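D-3-phosphoglycerate dehydrogenase oxidoreductase protein (Ralstonia solanacearum, PDB 3GG9) probably oxidises D-3-phosphoglycerate with NAD as cofactor, as a member of the D-isomer specific 2-hydroxyacid dehydrogenase family. Local coordinates at residues L3-L8 / Q25-K30; A51-R56 / I315-I320; I74-G79 / V100-K105. All coordinates share one frame; numbering follows the deposited sequence. Where two conformers were deposited one is given.

Interaction 1: L3-L8 / Q25-K30; sequences LKIAVL and QDHEVK. Unlike the reference sequence in segment 3-8: Leu3 (reference Met).
Strands 4-7 and 28-30 run parallel, their axes 4.6 Å apart at closest approach, and pair Lys4 with Glu28, Ile5 with Val29 and Ala6 with Lys30. Four backbone hydrogen bonds join them: Glu28 N to Leu3 O, Ile5 N to Glu28 O, Lys30 N to Ile5 O, and Val7 N to Lys30 O. A fifth hydrogen bond uses a side chain. Leu3 N donates to His27 ND1 at 2.9 Å. The bond is almost straight (177°) and lies in the imidazole plane, which helps hold the ring's rotation. ND1 acts as acceptor here, and a neutral His27 would probably carry its proton on NE2. Ile5 CD1 packs on His27 CB at 3.6 Å and meets the ring obliquely. Val29 CG1 touches Ile5 CG2 at 4.2 Å and Val7 CG2 at 4.1 Å. Lys4 and Glu28 share the other face. Glu28 is extended, with CG anti to the backbone N (chi1 -180°), and brings OE1 to 3.7 Å from Lys4 CE. Lys4 NZ stays 4.7 Å from Glu28 OE1, so any attraction is at longer range. Strand 28-31 is an outermost strand of the five-stranded parallel sheet of a flavodoxin-like domain. Strand 4-7 is bonded along its second side to strand 51-54, and helix 306-324 covers Leu3 and His27 through Leu324.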
# COMPACT_ATOMS: atom_id res chain seq x y z
N LEU A 3 16.48 -1.63 39.14
CA LEU A 3 15.69 -0.41 39.02
C LEU A 3 14.22 -0.70 38.79
O LEU A 3 13.84 -1.76 38.27
CB LEU A 3 16.22 0.47 37.87
CG LEU A 3 17.69 0.94 37.87
CD1 LEU A 3 18.03 1.70 36.60
CD2 LEU A 3 18.00 1.83 39.07
N LYS A 4 13.39 0.26 39.20
CA LYS A 4 11.99 0.31 38.83
C LYS A 4 11.98 1.07 37.49
O LYS A 4 12.39 2.24 37.42
CB LYS A 4 11.23 1.07 39.92
CG LYS A 4 9.85 0.53 40.25
CD LYS A 4 8.75 1.36 39.61
CE LYS A 4 7.37 0.85 40.00
NZ LYS A 4 6.33 1.40 39.09
N ILE A 5 11.55 0.38 36.43
CA ILE A 5 11.56 0.92 35.06
C ILE A 5 10.15 1.02 34.51
O ILE A 5 9.33 0.12 34.72
CB ILE A 5 12.45 0.05 34.13
CG1 ILE A 5 13.89 0.07 34.61
CG2 ILE A 5 12.33 0.48 32.64
CD1 ILE A 5 14.81 -0.89 33.91
N ALA A 6 9.84 2.14 33.86
CA ALA A 6 8.59 2.29 33.15
C ALA A 6 8.82 2.62 31.68
O ALA A 6 9.71 3.42 31.34
CB ALA A 6 7.72 3.33 33.79
N VAL A 7 8.02 1.98 30.82
CA VAL A 7 7.98 2.28 29.40
C VAL A 7 6.60 2.89 29.12
O VAL A 7 5.58 2.28 29.44
CB VAL A 7 8.11 1.01 28.52
CG1 VAL A 7 8.17 1.40 27.05
CG2 VAL A 7 9.32 0.14 28.91
N LEU A 8 6.60 4.07 28.52
CA LEU A 8 5.36 4.80 28.28
C LEU A 8 4.82 4.59 26.86
O LEU A 8 5.58 4.27 25.95
CB LEU A 8 5.64 6.29 28.49
CG LEU A 8 6.01 6.75 29.90
CD1 LEU A 8 6.10 8.25 29.92
CD2 LEU A 8 4.96 6.26 30.92
N GLN A 25 15.97 -8.13 32.62
CA GLN A 25 15.56 -9.26 33.49
C GLN A 25 15.88 -9.04 34.96
O GLN A 25 15.18 -9.56 35.82
CB GLN A 25 16.20 -10.58 33.03
CG GLN A 25 17.73 -10.55 32.95
CD GLN A 25 18.33 -11.88 32.53
OE1 GLN A 25 19.50 -12.16 32.81
NE2 GLN A 25 17.54 -12.71 31.85
N ASP A 26 16.91 -8.25 35.22
CA ASP A 26 17.30 -7.88 36.58
C ASP A 26 16.49 -6.71 37.15
O ASP A 26 16.80 -6.24 38.23
CB ASP A 26 18.80 -7.55 36.61
CG ASP A 26 19.36 -7.41 38.03
OD1 ASP A 26 18.94 -8.18 38.92
OD2 ASP A 26 20.17 -6.50 38.26
N HIS A 27 15.46 -6.25 36.43
CA HIS A 27 14.72 -5.03 36.82
C HIS A 27 13.25 -5.28 36.82
O HIS A 27 12.77 -6.24 36.22
CB HIS A 27 15.04 -3.88 35.87
CG HIS A 27 16.52 -3.64 35.73
ND1 HIS A 27 17.24 -2.92 36.66
CD2 HIS A 27 17.41 -4.09 34.82
CE1 HIS A 27 18.52 -2.91 36.31
NE2 HIS A 27 18.64 -3.61 35.19
N GLU A 28 12.52 -4.39 37.50
CA GLU A 28 11.07 -4.42 37.52
C GLU A 28 10.55 -3.42 36.47
O GLU A 28 10.81 -2.22 36.57
CB GLU A 28 10.59 -4.05 38.92
CG GLU A 28 9.09 -4.04 39.13
CD GLU A 28 8.71 -3.50 40.51
OE1 GLU A 28 7.67 -2.82 40.61
OE2 GLU A 28 9.45 -3.75 41.49
N VAL A 29 9.84 -3.93 35.46
CA VAL A 29 9.40 -3.12 34.30
C VAL A 29 7.89 -3.08 34.21
O VAL A 29 7.23 -4.11 34.22
CB VAL A 29 9.96 -3.66 32.97
CG1 VAL A 29 9.67 -2.68 31.81
CG2 VAL A 29 11.43 -3.91 33.06
N LYS A 30 7.35 -1.87 34.12
CA LYS A 30 5.94 -1.67 33.84
C LYS A 30 5.81 -1.00 32.47
O LYS A 30 6.44 0.02 32.21
CB LYS A 30 5.28 -0.82 34.93
CG LYS A 30 3.76 -0.62 34.76
CD LYS A 30 3.03 -1.95 34.73
CE LYS A 30 1.75 -1.89 33.91
NZ LYS A 30 0.60 -1.34 34.69

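Interaction 2: A51-R56 / I315-I320. Unlike the reference sequence in segment 51-56: Leu52 (reference Ile).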
# COMPACT_ATOMS: atom_id res chain seq x y z
N ALA A 51 13.94 4.70 36.27
CA ALA A 51 14.31 4.77 34.85
C ALA A 51 13.10 4.78 33.95
O ALA A 51 12.20 3.95 34.07
CB ALA A 51 15.28 3.64 34.46
N LEU A 52 13.08 5.73 33.02
CA LEU A 52 11.93 5.91 32.16
C LEU A 52 12.39 5.67 30.74
O LEU A 52 13.37 6.27 30.30
CB LEU A 52 11.41 7.34 32.32
CG LEU A 52 9.97 7.73 32.02
CD1 LEU A 52 8.96 6.79 32.65
CD2 LEU A 52 9.78 9.14 32.51
N VAL A 53 11.70 4.77 30.04
CA VAL A 53 11.94 4.57 28.62
C VAL A 53 10.84 5.27 27.81
O VAL A 53 9.64 5.01 28.01
CB VAL A 53 12.03 3.08 28.23
CG1 VAL A 53 12.28 2.92 26.70
CG2 VAL A 53 13.14 2.40 29.04
N LEU A 54 11.27 6.18 26.94
CA LEU A 54 10.35 6.93 26.08
C LEU A 54 10.37 6.37 24.66
O LEU A 54 11.44 6.04 24.12
CB LEU A 54 10.73 8.41 26.06
CG LEU A 54 10.68 9.20 27.37
CD1 LEU A 54 11.03 10.67 27.14
CD2 LEU A 54 9.31 9.10 28.02
N ILE A 55 9.19 6.27 24.07
CA ILE A 55 9.00 5.86 22.68
C ILE A 55 8.93 7.10 21.81
O ILE A 55 7.91 7.79 21.77
CB ILE A 55 7.76 4.96 22.49
CG1 ILE A 55 7.78 3.79 23.48
CG2 ILE A 55 7.63 4.49 21.02
CD1 ILE A 55 6.63 2.80 23.33
N ARG A 56 10.04 7.37 21.14
CA ARG A 56 10.17 8.52 20.26
C ARG A 56 9.67 9.81 20.90
O ARG A 56 10.06 10.13 22.02
CB ARG A 56 9.53 8.21 18.89
CG ARG A 56 10.28 7.10 18.15
CD ARG A 56 11.77 7.43 18.00
NE ARG A 56 11.98 8.75 17.39
CZ ARG A 56 12.71 9.74 17.93
NH1 ARG A 56 12.81 10.89 17.29
NH2 ARG A 56 13.32 9.57 19.09
N ILE A 315 18.61 -1.04 21.86
CA ILE A 315 19.57 0.02 22.18
C ILE A 315 19.19 0.82 23.42
O ILE A 315 20.06 1.06 24.25
CB ILE A 315 19.83 0.95 20.95
CG1 ILE A 315 20.66 0.20 19.92
CG2 ILE A 315 20.56 2.23 21.36
CD1 ILE A 315 20.62 0.83 18.54
N ALA A 316 17.93 1.24 23.55
CA ALA A 316 17.52 1.99 24.75
C ALA A 316 17.69 1.17 26.05
O ALA A 316 18.10 1.73 27.07
CB ALA A 316 16.08 2.54 24.61
N PHE A 317 17.42 -0.14 25.97
CA PHE A 317 17.58 -1.06 27.11
C PHE A 317 19.05 -1.31 27.43
O PHE A 317 19.45 -1.25 28.59
CB PHE A 317 16.89 -2.40 26.87
CG PHE A 317 15.39 -2.32 26.73
CD1 PHE A 317 14.68 -1.18 27.10
CD2 PHE A 317 14.68 -3.41 26.22
CE1 PHE A 317 13.29 -1.14 26.96
CE2 PHE A 317 13.29 -3.37 26.10
CZ PHE A 317 12.60 -2.23 26.46
N GLN A 318 19.85 -1.60 26.41
CA GLN A 318 21.30 -1.74 26.59
C GLN A 318 21.93 -0.46 27.13
O GLN A 318 22.86 -0.52 27.94
CB GLN A 318 21.99 -2.19 25.30
CG GLN A 318 23.42 -2.73 25.46
CD GLN A 318 23.52 -3.87 26.49
OE1 GLN A 318 22.77 -4.86 26.42
NE2 GLN A 318 24.46 -3.75 27.44
N ASN A 319 21.40 0.70 26.74
CA ASN A 319 21.89 1.98 27.26
C ASN A 319 21.75 2.07 28.79
O ASN A 319 22.67 2.52 29.48
CB ASN A 319 21.24 3.17 26.55
CG ASN A 319 21.85 3.46 25.18
OD1 ASN A 319 22.90 2.93 24.81
ND2 ASN A 319 21.18 4.31 24.42
N ILE A 320 20.60 1.66 29.31
CA ILE A 320 20.38 1.61 30.75
C ILE A 320 21.40 0.67 31.41
O ILE A 320 22.05 1.05 32.39
CB ILE A 320 18.95 1.20 31.11
CG1 ILE A 320 17.95 2.28 30.68
CG2 ILE A 320 18.82 0.95 32.62
CD1 ILE A 320 16.49 1.82 30.71
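Val53 meets the ring of Phe317 at its edge, with CG2 near the ring plane and 4.1 Å from CE1. Segment 51-56 places no atom over either face of this ring. Leu24, from a loop, also touches Phe317. The contact is helix-on-sheet packing in the flavodoxin-like domain of the 2-hydroxyacid dehydrogenase fold. Helix 306-324 follows the Rossmann-type NAD-binding sheet in the chain and returns to lie over strand 51-54, the middle strand of the five-stranded sheet. The axes of strand 51-54 and of helix 315-320 come within 9.8 Å and run nearly antiparallel (161°).

Val53 makes three of the four residue contacts. Its two methyls part ways: CG1 is anti to the backbone N (chi1 180°), and CG2 sits beside that N. CG2 approaches Ile320 CD1 at 3.8 Å as well as the phenyl edge. CG1 lies 4.4 Å from Ala316 CB and 4.2 Å from Phe317 CE1. The valine and phenylalanine side chains cross at about a right angle. Phe317 CG stands beside its own backbone N (chi1 -64°), which lets the ring swing toward the strand although its CB does not point there. Ala316 and Ile320 are one helical turn apart, so both face the sheet. Ile320 CD1 also reaches Ala51 CB at 4.3 Å.

All five touching residues are buried, and no hydrogen bond crosses between the segments. Within the helix, Ala316 O takes a weak hydrogen bond from Ile320 N at 3.4 Å.

Interaction 3: I74-G79 / V100-K105; sequences IISQTG and VVLEGK
Ile74 reaches strand 100-102 with both of its branches. CG1 stands beside the backbone N (chi1 -66°) and meets Val100 CG2 at 3.8 Å. CG2 is anti to that N and meets Leu102 CD1 at 3.7 Å. On the same face Ser76 OG passes Leu102 CB at 3.9 Å, but its hydrogen bond goes to Ala316 O of helix 306-324. Ile75 and Val101 lie on the other face, under Cys94 of helix 91-97. Strand 74-77, that helix and strand 100-102 form a beta-alpha-beta crossover unit. Its two parallel strands are joined by Ile75 N to Val100 O, Leu102 N to Ile75 O (2.7 Å), and Gln77 N to Leu102 O.

Beyond Gln77 and Leu102 the pairing becomes irregular. Gly104 N bonds to Gly79 O at 3.0 Å, from above the carbonyl plane and well bent (132°). One water accepts from Gly79 N at 2.9 Å and donates to Lys105 O at 3.1 Å. Gln77 folds back at chi2, so that NE2 donates to Thr78 O at 2.9 Å; NE2 also bonds Arg56 O. A sulfate, probably from the crystallisation liquor, lies close to Gly79.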
# COMPACT_ATOMS: atom_id res chain seq x y z
N ILE A 74 17.22 8.25 35.34
CA ILE A 74 17.53 8.00 33.94
C ILE A 74 16.29 8.18 33.05
O ILE A 74 15.21 7.68 33.37
CB ILE A 74 18.06 6.55 33.75
CG1 ILE A 74 19.42 6.38 34.44
CG2 ILE A 74 18.16 6.18 32.26
CD1 ILE A 74 19.78 4.90 34.80
N ILE A 75 16.45 8.91 31.95
CA ILE A 75 15.51 8.83 30.84
C ILE A 75 16.27 8.20 29.68
O ILE A 75 17.34 8.69 29.28
CB ILE A 75 14.98 10.21 30.44
CG1 ILE A 75 14.14 10.80 31.57
CG2 ILE A 75 14.11 10.12 29.16
CD1 ILE A 75 14.02 12.31 31.49
N SER A 76 15.74 7.09 29.18
CA SER A 76 16.34 6.43 28.02
C SER A 76 15.45 6.58 26.80
O SER A 76 14.34 6.07 26.76
CB SER A 76 16.61 4.94 28.30
OG SER A 76 17.48 4.44 27.30
N GLN A 77 15.97 7.30 25.81
CA GLN A 77 15.25 7.67 24.60
C GLN A 77 15.49 6.66 23.50
O GLN A 77 16.66 6.37 23.17
CB GLN A 77 15.74 9.04 24.11
CG GLN A 77 15.01 9.58 22.92
CD GLN A 77 13.54 9.69 23.21
OE1 GLN A 77 13.12 10.34 24.15
NE2 GLN A 77 12.74 9.00 22.42
N THR A 78 14.40 6.14 22.94
CA THR A 78 14.46 5.35 21.72
C THR A 78 14.70 6.33 20.57
O THR A 78 14.01 7.34 20.46
CB THR A 78 13.15 4.51 21.48
OG1 THR A 78 12.01 5.37 21.52
CG2 THR A 78 13.00 3.37 22.51
N GLY A 79 15.72 6.06 19.75
CA GLY A 79 16.10 6.98 18.69
C GLY A 79 16.83 8.21 19.21
O GLY A 79 17.27 8.25 20.36
N VAL A 100 20.11 11.83 33.89
CA VAL A 100 20.80 11.61 32.62
C VAL A 100 19.84 11.19 31.52
O VAL A 100 18.94 10.38 31.73
CB VAL A 100 22.03 10.63 32.70
CG1 VAL A 100 23.13 11.24 33.54
CG2 VAL A 100 21.64 9.26 33.22
N VAL A 101 20.01 11.79 30.35
CA VAL A 101 19.22 11.43 29.18
C VAL A 101 20.08 10.59 28.26
O VAL A 101 21.15 11.02 27.83
CB VAL A 101 18.65 12.67 28.47
CG1 VAL A 101 17.94 12.26 27.16
CG2 VAL A 101 17.66 13.40 29.39
N LEU A 102 19.62 9.37 27.99
CA LEU A 102 20.39 8.44 27.17
C LEU A 102 19.85 8.47 25.75
O LEU A 102 18.64 8.51 25.55
CB LEU A 102 20.33 7.02 27.75
CG LEU A 102 20.59 6.89 29.26
CD1 LEU A 102 20.71 5.45 29.66
CD2 LEU A 102 21.83 7.65 29.70
N GLU A 103 20.76 8.50 24.78
CA GLU A 103 20.38 8.68 23.38
C GLU A 103 20.53 7.37 22.65
O GLU A 103 21.57 6.69 22.77
CB GLU A 103 21.24 9.76 22.71
CG GLU A 103 20.93 9.99 21.23
CD GLU A 103 21.48 11.29 20.69
OE1 GLU A 103 20.79 11.91 19.84
OE2 GLU A 103 22.59 11.69 21.10
N GLY A 104 19.49 7.00 21.92
CA GLY A 104 19.54 5.82 21.09
C GLY A 104 20.01 6.11 19.69
O GLY A 104 20.52 7.19 19.39
N LYS A 105 19.83 5.13 18.81
CA LYS A 105 20.04 5.32 17.39
C LYS A 105 18.75 4.98 16.64
O LYS A 105 17.92 4.20 17.12
CB LYS A 105 21.21 4.48 16.87
CG LYS A 105 22.57 4.90 17.45
CD LYS A 105 23.59 5.20 16.36
CE LYS A 105 24.75 6.04 16.90
NZ LYS A 105 25.79 6.31 15.86
O HOH W 1 17.24 3.59 20.06

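How the interactions relate
All three contacts belong to one parallel sheet, in the order 28-31, 4-7, 51-54, 74-77, 100-102. Interactions 1 and 3 are strand pairings at its two outer sides and rest on backbone hydrogen bonds. Interaction 2 sits at the middle and is purely apolar. Interaction 1 is partly buried, with charged residues on one face; interactions 2 and 3 are buried. Strand 51-54 links them: Ala6 O and Val53 N are 2.7 Å apart, as are Leu52 O and Ser76 N, each probably hydrogen-bonded. Helix 306-324 reaches all three. Along the chain, interaction 3 is nested within the loop that interaction 2 closes, while interaction 1 comes before both.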